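Local coordinates for protein amino Transferase (Eubacterium rectale, PDB 3ELE) that probably transfers amino groups between amino acids and keto acids with the help of its bound pyridoxal-5'-phosphate cofactor, at residues Val151-Glu156 against Phe365-Trp370; Phe328-Asp331 against Tyr335-Val338; Asn346-Lys351 against Val357-Ala362. All coordinates share one frame; numbering follows the deposited sequence.

All three contacts belong to the smaller, C-terminal part of a class I and II aminotransferase chain, or tie it to the large sheet. Interactions 2 and 3 follow one another and reach the same antiparallel sheet, 335-338 on one of its strands and 360-361 at its border; their centres lie about 16 Å apart. Interaction 1, whose centre is about 13 Å from that of interaction 2, meets both: Trp-370 CE3 lies 3.5 Å from Phe-337 CD2, and Trp-370 O is 3.0 Å from Ala-362 N, a probable hydrogen bond. In interaction 2 the side chain of Tyr-335 comes within about 4 Å of a pyridoxal-5'-phosphate; in interaction 3 the side chain of Val-360 is about 12 Å from a bound pyridoxal-5'-phosphate.

Interaction 1: Val151-Glu156 against Phe365-Trp370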
ATOM      1  N   VAL A 151      -4.356  18.399  21.072  1.00 35.45           N
ATOM      2  CA  VAL A 151      -4.105  18.837  22.443  1.00 35.31           C
ATOM      3  C   VAL A 151      -2.974  19.882  22.344  1.00 36.01           C
ATOM      4  O   VAL A 151      -1.919  19.586  21.730  1.00 37.45           O
ATOM      5  CB  VAL A 151      -3.726  17.703  23.393  1.00 35.13           C
ATOM      6  CG1 VAL A 151      -3.434  18.266  24.799  1.00 26.74           C
ATOM      7  CG2 VAL A 151      -4.838  16.673  23.450  1.00 31.55           C
ATOM      8  N   PRO A 152      -3.190  21.117  22.882  1.00 36.98           N
ATOM      9  CA  PRO A 152      -2.116  22.135  22.883  1.00 36.49           C
ATOM     10  C   PRO A 152      -0.817  21.652  23.544  1.00 35.01           C
ATOM     11  O   PRO A 152      -0.856  20.891  24.521  1.00 34.40           O
ATOM     12  CB  PRO A 152      -2.719  23.301  23.671  1.00 36.32           C
ATOM     13  CG  PRO A 152      -4.159  23.142  23.511  1.00 40.00           C
ATOM     14  CD  PRO A 152      -4.433  21.670  23.457  1.00 37.05           C
ATOM     15  N   ALA A 153       0.308  22.106  23.008  1.00 34.40           N
ATOM     16  CA  ALA A 153       1.615  21.644  23.449  1.00 35.41           C
ATOM     17  C   ALA A 153       1.985  22.001  24.897  1.00 36.37           C
ATOM     18  O   ALA A 153       1.567  23.038  25.432  1.00 36.13           O
ATOM     19  CB  ALA A 153       2.733  22.154  22.494  1.00 34.64           C
ATOM     20  N   ASP A 154       2.721  21.076  25.515  1.00 35.83           N
ATOM     21  CA  ASP A 154       3.397  21.294  26.780  1.00 35.80           C
ATOM     22  C   ASP A 154       4.731  21.850  26.288  1.00 36.89           C
ATOM     23  O   ASP A 154       5.644  21.099  25.970  1.00 35.95           O
ATOM     24  CB  ASP A 154       3.602  19.978  27.536  1.00 35.78           C
ATOM     25  CG  ASP A 154       4.643  20.071  28.634  1.00 35.77           C
ATOM     26  OD1 ASP A 154       4.874  21.180  29.158  1.00 39.54           O
ATOM     27  OD2 ASP A 154       5.254  19.022  28.957  1.00 36.12           O
ATOM     28  N   THR A 155       4.834  23.168  26.206  1.00 38.55           N
ATOM     29  CA  THR A 155       6.089  23.810  25.766  1.00 40.96           C
ATOM     30  C   THR A 155       7.162  23.876  26.873  1.00 43.19           C
ATOM     31  O   THR A 155       8.299  24.246  26.584  1.00 42.80           O
ATOM     32  CB  THR A 155       5.821  25.209  25.162  1.00 40.83           C
ATOM     33  OG1 THR A 155       5.008  25.958  26.065  1.00 43.36           O
ATOM     34  CG2 THR A 155       5.088  25.080  23.796  1.00 36.88           C
ATOM     35  N   GLU A 156       6.812  23.511  28.118  1.00 45.18           N
ATOM     36  CA  GLU A 156       7.759  23.492  29.235  1.00 47.82           C
ATOM     37  C   GLU A 156       8.675  22.270  29.097  1.00 46.51           C
ATOM     38  O   GLU A 156       9.884  22.428  28.999  1.00 48.00           O
ATOM     39  CB  GLU A 156       7.027  23.527  30.596  1.00 48.01           C
ATOM     40  CG  GLU A 156       6.177  24.806  30.806  1.00 52.21           C
ATOM     41  CD  GLU A 156       5.347  24.836  32.112  1.00 53.28           C
ATOM     42  OE1 GLU A 156       4.945  23.770  32.649  1.00 62.60           O
ATOM     43  OE2 GLU A 156       5.059  25.962  32.590  1.00 66.11           O
ATOM     44  N   PHE A 365       2.637  22.055  12.595  1.00 37.26           N
ATOM     45  CA  PHE A 365       2.743  20.951  13.563  1.00 37.38           C
ATOM     46  C   PHE A 365       1.882  21.211  14.821  1.00 37.17           C
ATOM     47  O   PHE A 365       1.813  20.368  15.698  1.00 37.31           O
ATOM     48  CB  PHE A 365       4.204  20.682  13.962  1.00 36.69           C
ATOM     49  CG  PHE A 365       5.108  20.322  12.803  1.00 38.40           C
ATOM     50  CD1 PHE A 365       5.739  21.314  12.062  1.00 37.36           C
ATOM     51  CD2 PHE A 365       5.375  18.989  12.474  1.00 36.27           C
ATOM     52  CE1 PHE A 365       6.584  20.982  10.977  1.00 41.05           C
ATOM     53  CE2 PHE A 365       6.208  18.651  11.401  1.00 38.39           C
ATOM     54  CZ  PHE A 365       6.818  19.661  10.649  1.00 35.21           C
ATOM     55  N   GLY A 366       1.219  22.363  14.896  1.00 38.04           N
ATOM     56  CA  GLY A 366       0.396  22.759  16.025  1.00 39.42           C
ATOM     57  C   GLY A 366       1.154  23.578  17.046  1.00 40.61           C
ATOM     58  O   GLY A 366       0.668  23.707  18.153  1.00 42.01           O
ATOM     59  N   CYS A 367       2.303  24.162  16.668  1.00 40.86           N
ATOM     60  CA  CYS A 367       3.161  24.959  17.584  1.00 41.48           C
ATOM     61  C   CYS A 367       3.695  26.311  17.071  1.00 40.36           C
ATOM     62  O   CYS A 367       4.859  26.397  16.647  1.00 41.09           O
ATOM     63  CB  CYS A 367       4.324  24.090  18.093  1.00 42.96           C
ATOM     64  SG  CYS A 367       4.229  23.776  19.780  1.00 44.39           S
ATOM     65  N   PRO A 368       2.857  27.376  17.120  1.00 39.30           N
ATOM     66  CA  PRO A 368       3.339  28.711  16.767  1.00 38.48           C
ATOM     67  C   PRO A 368       4.459  29.198  17.714  1.00 36.80           C
ATOM     68  O   PRO A 368       4.482  28.843  18.908  1.00 34.54           O
ATOM     69  CB  PRO A 368       2.091  29.603  16.923  1.00 40.17           C
ATOM     70  CG  PRO A 368       0.924  28.683  16.937  1.00 38.40           C
ATOM     71  CD  PRO A 368       1.419  27.390  17.474  1.00 39.47           C
ATOM     72  N   GLY A 369       5.361  30.007  17.168  1.00 35.26           N
ATOM     73  CA  GLY A 369       6.507  30.534  17.902  1.00 34.49           C
ATOM     74  C   GLY A 369       7.755  29.667  17.930  1.00 34.30           C
ATOM     75  O   GLY A 369       8.771  30.104  18.461  1.00 33.10           O
ATOM     76  N   TRP A 370       7.684  28.458  17.361  1.00 33.64           N
ATOM     77  CA  TRP A 370       8.795  27.496  17.319  1.00 32.32           C
ATOM     78  C   TRP A 370       9.080  27.097  15.889  1.00 31.87           C
ATOM     79  O   TRP A 370       8.321  27.422  14.976  1.00 32.16           O
ATOM     80  CB  TRP A 370       8.439  26.242  18.124  1.00 32.13           C
ATOM     81  CG  TRP A 370       8.347  26.467  19.590  1.00 33.26           C
ATOM     82  CD1 TRP A 370       7.338  27.090  20.248  1.00 31.13           C
ATOM     83  CD2 TRP A 370       9.317  26.098  20.593  1.00 35.03           C
ATOM     84  NE1 TRP A 370       7.600  27.125  21.585  1.00 31.04           N
ATOM     85  CE2 TRP A 370       8.795  26.510  21.838  1.00 31.47           C
ATOM     86  CE3 TRP A 370      10.561  25.435  20.561  1.00 33.29           C
ATOM     87  CZ2 TRP A 370       9.478  26.300  23.063  1.00 31.50           C
ATOM     88  CZ3 TRP A 370      11.251  25.219  21.774  1.00 32.45           C
ATOM     89  CH2 TRP A 370      10.695  25.647  23.013  1.00 33.91           C
TER
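Cys-367 opens a type II beta turn that ends at Trp-370, and its sulfur pushes against Ala-153 in a loop of the large domain. In this fold-type I aminotransferase arrangement, 151-156 leaves the border strand 147-151 of the seven-stranded sheet, while 365-370 links two strands of the smaller antiparallel sheet, so the contact bridges the two sheets. The tight point is small: Ala-153 CB to Cys-367 SG, 3.5 Å. The backbones stay well apart there, with the two CA atoms 6.9 Å from each other, so it is the methyl and the sulfur that close the distance. The Cys-367 side chain also touches Ala-362, just after strand 360-361.

Toward Thr-155 the packing relaxes and solvent takes over. The methyl CG2, placed beside its own backbone N and anti to the carbonyl carbon, reaches Trp-370 NE1 at 3.9 Å and Cys-367 SG only at 4.3 Å. It approaches the indole at a slant. No hydrogen bond crosses between the two segments, and the exposed threonine simply lies beside this corner of the turn. Its loop is braced locally instead: both carboxylate oxygens of Asp-154 take backbone N-H groups just ahead, OD1 that of His-157 and OD2 that of Gln-159.

Trp-370, by contrast, is buried. Phe-158 meets its ring edge-to-face, and Lys-339 makes a cation-pi contact with it while also donating from NZ to Gly-369 O. The turn itself supplies a further neighbour, for Pro-368 O lies in the plane of the indole at its edge, 3.6 Å from Trp-370 CD1.

Interaction 2: Phe328-Asp331 against Tyr335-Val338; sequences FKPD and YMFV
Met-336, a selenomethionine here, sends CG anti to its backbone N (chi1 -169°), stays extended through the next bond and then folds at chi3 (-68°), which turns its terminal CE back toward Pro-330. CE ends 3.8 Å from Pro-330 CD and 4.2 Å from CG of the same ring; the selenomethionine chain crosses the proline at a slant, touching it with its methyl. CB of Pro-330 lies 3.9 Å from Tyr-335 O, so the ring meets both a side chain and the strand backbone.

The chain turns back between the short strand ending at Phe-328 and strand 335-339, and the two are already parting. At Phe-328 and Phe-337 one direct bond remains: Phe-328 N gives its hydrogen to Phe-337 O at 2.9 Å, almost straight at 172° and nearly end-on to the carbonyl. The return bond is missing, since Phe-328 O and Phe-337 N are 4.5 Å apart. A water fills in, donating to Phe-328 O at 2.8 Å and accepting from Phe-337 N at 2.8 Å. Both backbone groups thus have a partner although the two backbones splay, and beyond this point 329-331 is loop.

The rings of Phe-328 and Phe-337 extend outward from the pairing, and each meets Phe-158. Tyr-335 carries its hydroxyl into a hydrogen bond with that of Tyr-220, a residue of the cofactor pocket. Strand 335-339 pairs with strand 370-374 on its far side from 327-328, and helix 306-323 packs against Met-336 through Arg-313 and Tyr-317, with Arg-313 NH1 also bonding Pro-330 O.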
ATOM      1  N   PHE A 328      15.080  23.082  22.638  1.00 32.91           N
ATOM      2  CA  PHE A 328      14.651  21.981  23.511  1.00 32.54           C
ATOM      3  C   PHE A 328      15.628  20.845  23.165  1.00 31.89           C
ATOM      4  O   PHE A 328      15.725  20.468  21.984  1.00 29.18           O
ATOM      5  CB  PHE A 328      13.186  21.610  23.228  1.00 33.07           C
ATOM      6  CG  PHE A 328      12.754  20.298  23.821  1.00 36.62           C
ATOM      7  CD1 PHE A 328      12.803  20.090  25.200  1.00 38.08           C
ATOM      8  CD2 PHE A 328      12.271  19.271  23.000  1.00 36.08           C
ATOM      9  CE1 PHE A 328      12.395  18.863  25.752  1.00 35.74           C
ATOM     10  CE2 PHE A 328      11.859  18.047  23.544  1.00 36.16           C
ATOM     11  CZ  PHE A 328      11.922  17.845  24.921  1.00 34.12           C
ATOM     12  N   LYS A 329      16.356  20.319  24.156  1.00 33.78           N
ATOM     13  CA  LYS A 329      17.322  19.231  23.884  1.00 34.86           C
ATOM     14  C   LYS A 329      16.524  17.946  23.647  1.00 34.05           C
ATOM     15  O   LYS A 329      15.903  17.456  24.573  1.00 33.64           O
ATOM     16  CB  LYS A 329      18.351  19.039  25.006  1.00 34.92           C
ATOM     17  CG  LYS A 329      19.506  18.083  24.596  1.00 35.61           C
ATOM     18  CD  LYS A 329      20.674  18.083  25.577  1.00 37.55           C
ATOM     19  CE  LYS A 329      21.843  17.207  25.041  1.00 45.00           C
ATOM     20  NZ  LYS A 329      23.110  17.196  25.873  1.00 42.81           N
ATOM     21  N   PRO A 330      16.538  17.401  22.410  1.00 35.07           N
ATOM     22  CA  PRO A 330      15.715  16.212  22.156  1.00 34.99           C
ATOM     23  C   PRO A 330      16.378  14.928  22.633  1.00 35.69           C
ATOM     24  O   PRO A 330      17.595  14.794  22.492  1.00 34.96           O
ATOM     25  CB  PRO A 330      15.604  16.202  20.628  1.00 34.72           C
ATOM     26  CG  PRO A 330      16.866  16.799  20.161  1.00 33.17           C
ATOM     27  CD  PRO A 330      17.308  17.777  21.206  1.00 35.01           C
ATOM     28  N   ASP A 331      15.581  13.995  23.169  1.00 35.13           N
ATOM     29  CA  ASP A 331      16.070  12.669  23.593  1.00 34.63           C
ATOM     30  C   ASP A 331      15.997  11.609  22.478  1.00 35.12           C
ATOM     31  O   ASP A 331      16.614  10.537  22.604  1.00 33.20           O
ATOM     32  CB  ASP A 331      15.293  12.182  24.818  1.00 35.46           C
ATOM     33  CG  ASP A 331      15.584  13.008  26.061  1.00 38.26           C
ATOM     34  OD1 ASP A 331      16.755  13.397  26.266  1.00 39.46           O
ATOM     35  OD2 ASP A 331      14.645  13.265  26.833  1.00 41.48           O
ATOM     36  N   TYR A 335      15.020  15.600  14.811  1.00 34.63           N
ATOM     37  CA  TYR A 335      14.475  16.938  14.653  1.00 35.26           C
ATOM     38  C   TYR A 335      14.757  17.747  15.920  1.00 35.83           C
ATOM     39  O   TYR A 335      14.545  17.243  17.034  1.00 37.85           O
ATOM     40  CB  TYR A 335      12.976  16.841  14.440  1.00 36.19           C
ATOM     41  CG  TYR A 335      12.579  15.879  13.364  1.00 36.41           C
ATOM     42  CD1 TYR A 335      12.751  16.198  12.018  1.00 38.83           C
ATOM     43  CD2 TYR A 335      12.065  14.621  13.685  1.00 35.72           C
ATOM     44  CE1 TYR A 335      12.398  15.294  11.010  1.00 38.02           C
ATOM     45  CE2 TYR A 335      11.714  13.720  12.699  1.00 38.31           C
ATOM     46  CZ  TYR A 335      11.882  14.059  11.357  1.00 36.34           C
ATOM     47  OH  TYR A 335      11.522  13.175  10.379  1.00 37.84           O
HETATM   48  N   MSE A 336      15.261  18.969  15.766  1.00 35.44           N
HETATM   49  CA  MSE A 336      15.447  19.848  16.906  1.00 34.53           C
HETATM   50  C   MSE A 336      14.370  20.937  16.878  1.00 34.38           C
HETATM   51  O   MSE A 336      14.148  21.582  15.839  1.00 34.68           O
HETATM   52  CB  MSE A 336      16.834  20.440  16.942  1.00 35.32           C
HETATM   53  CG  MSE A 336      17.121  21.159  18.271  1.00 33.61           C
HETATM   54 SE   MSE A 336      18.939  21.477  18.483  0.75 33.42          SE
HETATM   55  CE  MSE A 336      19.498  19.674  18.698  1.00 30.42           C
ATOM     56  N   PHE A 337      13.739  21.141  18.033  1.00 32.64           N
ATOM     57  CA  PHE A 337      12.655  22.109  18.205  1.00 33.36           C
ATOM     58  C   PHE A 337      13.289  23.340  18.876  1.00 33.66           C
ATOM     59  O   PHE A 337      13.757  23.263  20.023  1.00 34.40           O
ATOM     60  CB  PHE A 337      11.529  21.463  19.035  1.00 32.36           C
ATOM     61  CG  PHE A 337      10.152  21.837  18.588  1.00 34.14           C
ATOM     62  CD1 PHE A 337       9.737  21.551  17.295  1.00 32.41           C
ATOM     63  CD2 PHE A 337       9.235  22.420  19.471  1.00 34.44           C
ATOM     64  CE1 PHE A 337       8.470  21.898  16.864  1.00 30.71           C
ATOM     65  CE2 PHE A 337       7.953  22.739  19.052  1.00 33.74           C
ATOM     66  CZ  PHE A 337       7.569  22.461  17.750  1.00 32.44           C
ATOM     67  N   VAL A 338      13.335  24.452  18.127  1.00 33.24           N
ATOM     68  CA  VAL A 338      13.997  25.703  18.543  1.00 32.06           C
ATOM     69  C   VAL A 338      12.966  26.830  18.589  1.00 31.70           C
ATOM     70  O   VAL A 338      12.103  26.936  17.689  1.00 31.60           O
ATOM     71  CB  VAL A 338      15.132  26.052  17.555  1.00 31.93           C
ATOM     72  CG1 VAL A 338      15.890  27.345  17.949  1.00 32.51           C
ATOM     73  CG2 VAL A 338      16.113  24.891  17.439  1.00 27.91           C
TER
HETATM   74  O   HOH W   1      14.244  19.271  19.995  1.00 29.04           O

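Interaction 3: Asn346-Lys351 against Val357-Ala362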
ATOM      1  N   ASN A 346       6.681  32.117  11.006  1.00 36.34           N
ATOM      2  CA  ASN A 346       6.719  32.249   9.537  1.00 36.25           C
ATOM      3  C   ASN A 346       7.614  33.428   9.119  1.00 35.90           C
ATOM      4  O   ASN A 346       8.446  33.284   8.215  1.00 36.84           O
ATOM      5  CB  ASN A 346       5.314  32.384   8.931  1.00 37.07           C
ATOM      6  CG  ASN A 346       4.396  31.209   9.286  1.00 36.84           C
ATOM      7  OD1 ASN A 346       4.561  30.108   8.780  1.00 30.01           O
ATOM      8  ND2 ASN A 346       3.419  31.458  10.146  1.00 38.38           N
ATOM      9  N   ALA A 347       7.445  34.568   9.805  1.00 34.38           N
ATOM     10  CA  ALA A 347       8.257  35.767   9.611  1.00 34.00           C
ATOM     11  C   ALA A 347       9.716  35.481   9.989  1.00 34.20           C
ATOM     12  O   ALA A 347      10.638  35.924   9.293  1.00 34.85           O
ATOM     13  CB  ALA A 347       7.702  36.930  10.426  1.00 34.83           C
ATOM     14  N   PHE A 348       9.920  34.730  11.075  1.00 33.51           N
ATOM     15  CA  PHE A 348      11.264  34.281  11.474  1.00 33.35           C
ATOM     16  C   PHE A 348      11.913  33.346  10.429  1.00 33.60           C
ATOM     17  O   PHE A 348      13.102  33.505  10.140  1.00 33.73           O
ATOM     18  CB  PHE A 348      11.247  33.622  12.857  1.00 34.07           C
ATOM     19  CG  PHE A 348      12.568  33.005  13.253  1.00 33.87           C
ATOM     20  CD1 PHE A 348      13.675  33.808  13.482  1.00 34.85           C
ATOM     21  CD2 PHE A 348      12.700  31.624  13.404  1.00 36.13           C
ATOM     22  CE1 PHE A 348      14.924  33.239  13.837  1.00 36.41           C
ATOM     23  CE2 PHE A 348      13.919  31.053  13.777  1.00 34.80           C
ATOM     24  CZ  PHE A 348      15.033  31.865  13.993  1.00 34.43           C
ATOM     25  N   CYS A 349      11.145  32.397   9.879  1.00 33.62           N
ATOM     26  CA  CYS A 349      11.660  31.489   8.833  1.00 35.51           C
ATOM     27  C   CYS A 349      12.034  32.225   7.550  1.00 37.08           C
ATOM     28  O   CYS A 349      12.927  31.758   6.847  1.00 38.44           O
ATOM     29  CB  CYS A 349      10.702  30.341   8.527  1.00 34.52           C
ATOM     30  SG  CYS A 349      10.642  29.216   9.877  1.00 37.90           S
ATOM     31  N   GLU A 350      11.344  33.336   7.251  1.00 37.55           N
ATOM     32  CA  GLU A 350      11.687  34.219   6.129  1.00 38.27           C
ATOM     33  C   GLU A 350      13.011  34.923   6.377  1.00 38.07           C
ATOM     34  O   GLU A 350      13.811  35.022   5.456  1.00 37.64           O
ATOM     35  CB  GLU A 350      10.594  35.272   5.830  1.00 38.98           C
ATOM     36  CG  GLU A 350       9.324  34.722   5.158  1.00 43.78           C
ATOM     37  CD  GLU A 350       9.551  34.180   3.739  1.00 49.64           C
ATOM     38  OE1 GLU A 350      10.597  34.474   3.105  1.00 53.47           O
ATOM     39  OE2 GLU A 350       8.665  33.458   3.244  1.00 54.30           O
ATOM     40  N   LYS A 351      13.227  35.417   7.603  1.00 38.02           N
ATOM     41  CA  LYS A 351      14.509  36.038   7.979  1.00 38.19           C
ATOM     42  C   LYS A 351      15.676  35.027   7.910  1.00 38.22           C
ATOM     43  O   LYS A 351      16.773  35.372   7.473  1.00 38.02           O
ATOM     44  CB  LYS A 351      14.433  36.687   9.365  1.00 39.08           C
ATOM     45  CG  LYS A 351      13.519  37.916   9.459  1.00 40.74           C
ATOM     46  CD  LYS A 351      14.066  39.072   8.662  1.00 43.55           C
ATOM     47  CE  LYS A 351      13.282  40.361   8.856  1.00 47.07           C
ATOM     48  NZ  LYS A 351      13.915  41.445   8.022  1.00 47.27           N
ATOM     49  N   VAL A 357      19.302  29.668   5.324  1.00 35.91           N
ATOM     50  CA  VAL A 357      19.015  28.689   6.361  1.00 34.69           C
ATOM     51  C   VAL A 357      17.561  28.306   6.146  1.00 35.85           C
ATOM     52  O   VAL A 357      16.665  29.146   6.314  1.00 37.86           O
ATOM     53  CB  VAL A 357      19.261  29.248   7.773  1.00 35.84           C
ATOM     54  CG1 VAL A 357      18.792  28.255   8.841  1.00 28.83           C
ATOM     55  CG2 VAL A 357      20.769  29.578   7.946  1.00 26.51           C
ATOM     56  N   LEU A 358      17.336  27.042   5.783  1.00 34.22           N
ATOM     57  CA  LEU A 358      16.029  26.523   5.463  1.00 33.99           C
ATOM     58  C   LEU A 358      15.496  25.700   6.651  1.00 32.76           C
ATOM     59  O   LEU A 358      15.837  24.538   6.841  1.00 33.69           O
ATOM     60  CB  LEU A 358      16.069  25.733   4.144  1.00 33.26           C
ATOM     61  CG  LEU A 358      16.881  26.369   2.997  1.00 33.25           C
ATOM     62  CD1 LEU A 358      16.753  25.548   1.727  1.00 34.24           C
ATOM     63  CD2 LEU A 358      16.458  27.790   2.729  1.00 34.84           C
ATOM     64  N   ILE A 359      14.706  26.373   7.475  1.00 31.42           N
ATOM     65  CA  ILE A 359      14.074  25.792   8.666  1.00 31.01           C
ATOM     66  C   ILE A 359      12.591  25.884   8.458  1.00 30.56           C
ATOM     67  O   ILE A 359      12.136  26.663   7.632  1.00 29.88           O
ATOM     68  CB  ILE A 359      14.560  26.448   9.989  1.00 31.50           C
ATOM     69  CG1 ILE A 359      14.376  27.983   9.996  1.00 30.03           C
ATOM     70  CG2 ILE A 359      15.993  26.106  10.165  1.00 27.10           C
ATOM     71  CD1 ILE A 359      14.866  28.672  11.243  1.00 30.84           C
ATOM     72  N   VAL A 360      11.840  25.107   9.232  1.00 33.40           N
ATOM     73  CA  VAL A 360      10.400  24.945   9.048  1.00 33.51           C
ATOM     74  C   VAL A 360       9.616  25.474  10.249  1.00 34.47           C
ATOM     75  O   VAL A 360       9.875  25.057  11.377  1.00 35.62           O
ATOM     76  CB  VAL A 360      10.091  23.420   8.845  1.00 34.16           C
ATOM     77  CG1 VAL A 360       8.607  23.157   8.731  1.00 32.79           C
ATOM     78  CG2 VAL A 360      10.823  22.870   7.594  1.00 28.68           C
ATOM     79  N   ALA A 361       8.644  26.361   9.997  1.00 33.49           N
ATOM     80  CA  ALA A 361       7.770  26.911  11.054  1.00 32.13           C
ATOM     81  C   ALA A 361       6.955  25.775  11.648  1.00 31.80           C
ATOM     82  O   ALA A 361       6.491  24.907  10.915  1.00 30.59           O
ATOM     83  CB  ALA A 361       6.845  28.010  10.511  1.00 30.13           C
ATOM     84  N   ALA A 362       6.810  25.773  12.973  1.00 31.75           N
ATOM     85  CA  ALA A 362       6.107  24.713  13.680  1.00 32.48           C
ATOM     86  C   ALA A 362       4.580  24.928  13.807  1.00 33.69           C
ATOM     87  O   ALA A 362       3.901  24.113  14.433  1.00 33.60           O
ATOM     88  CB  ALA A 362       6.750  24.477  15.040  1.00 32.21           C
TER
HETATM   89  O   HOH W   2      13.894  29.189   6.441  1.00 26.07           O
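Helix 345-353 runs close along the backbone that follows it, with CA atoms 5.6 Å apart at Asn-346 and Ala-361 and 6.2 Å apart at Cys-349 and Ile-359. It is the crossover of a split beta-alpha-beta unit: strands 335-339 and 360-361 are parallel, with strand 370-374 between them. Cys-349 stands at the middle of the contact. Its sulfur, beside its own backbone N, points across to the strand, where Ala-361 N is 3.5 Å away, and it also touches Ile-359 CG1 and Ala-361 CB. Deeper in, Phe-348 and Ile-359 cross at about a right angle, and CE2 of the ring meets the CD1 methyl at 3.6 Å. Ile-359 gets there with CG1 between its backbone N and carbonyl carbon (chi1 55°) and the rest extended. At the exposed end, Asn-346 OD1 lies against the Ala-361 methyl at 3.6 Å, while its ND2 makes a weak hydrogen bond to Asp-363 OD2. Val-371 of the intervening strand and Ile-392 of helix 379-396 close round Phe-348.

No direct hydrogen bond joins the two segments. A water takes that role at Ile-359, between strand 357-358 and strand 360-361. It accepts from Ile-359 N at 3.1 Å, and Cys-349 O and Val-357 O both lie 2.8 Å from it as acceptors, with more acceptors in reach than it has protons. Between these segments the direct contact is mainly sulfur and hydrocarbon packing, and the polar link runs through a single bound water.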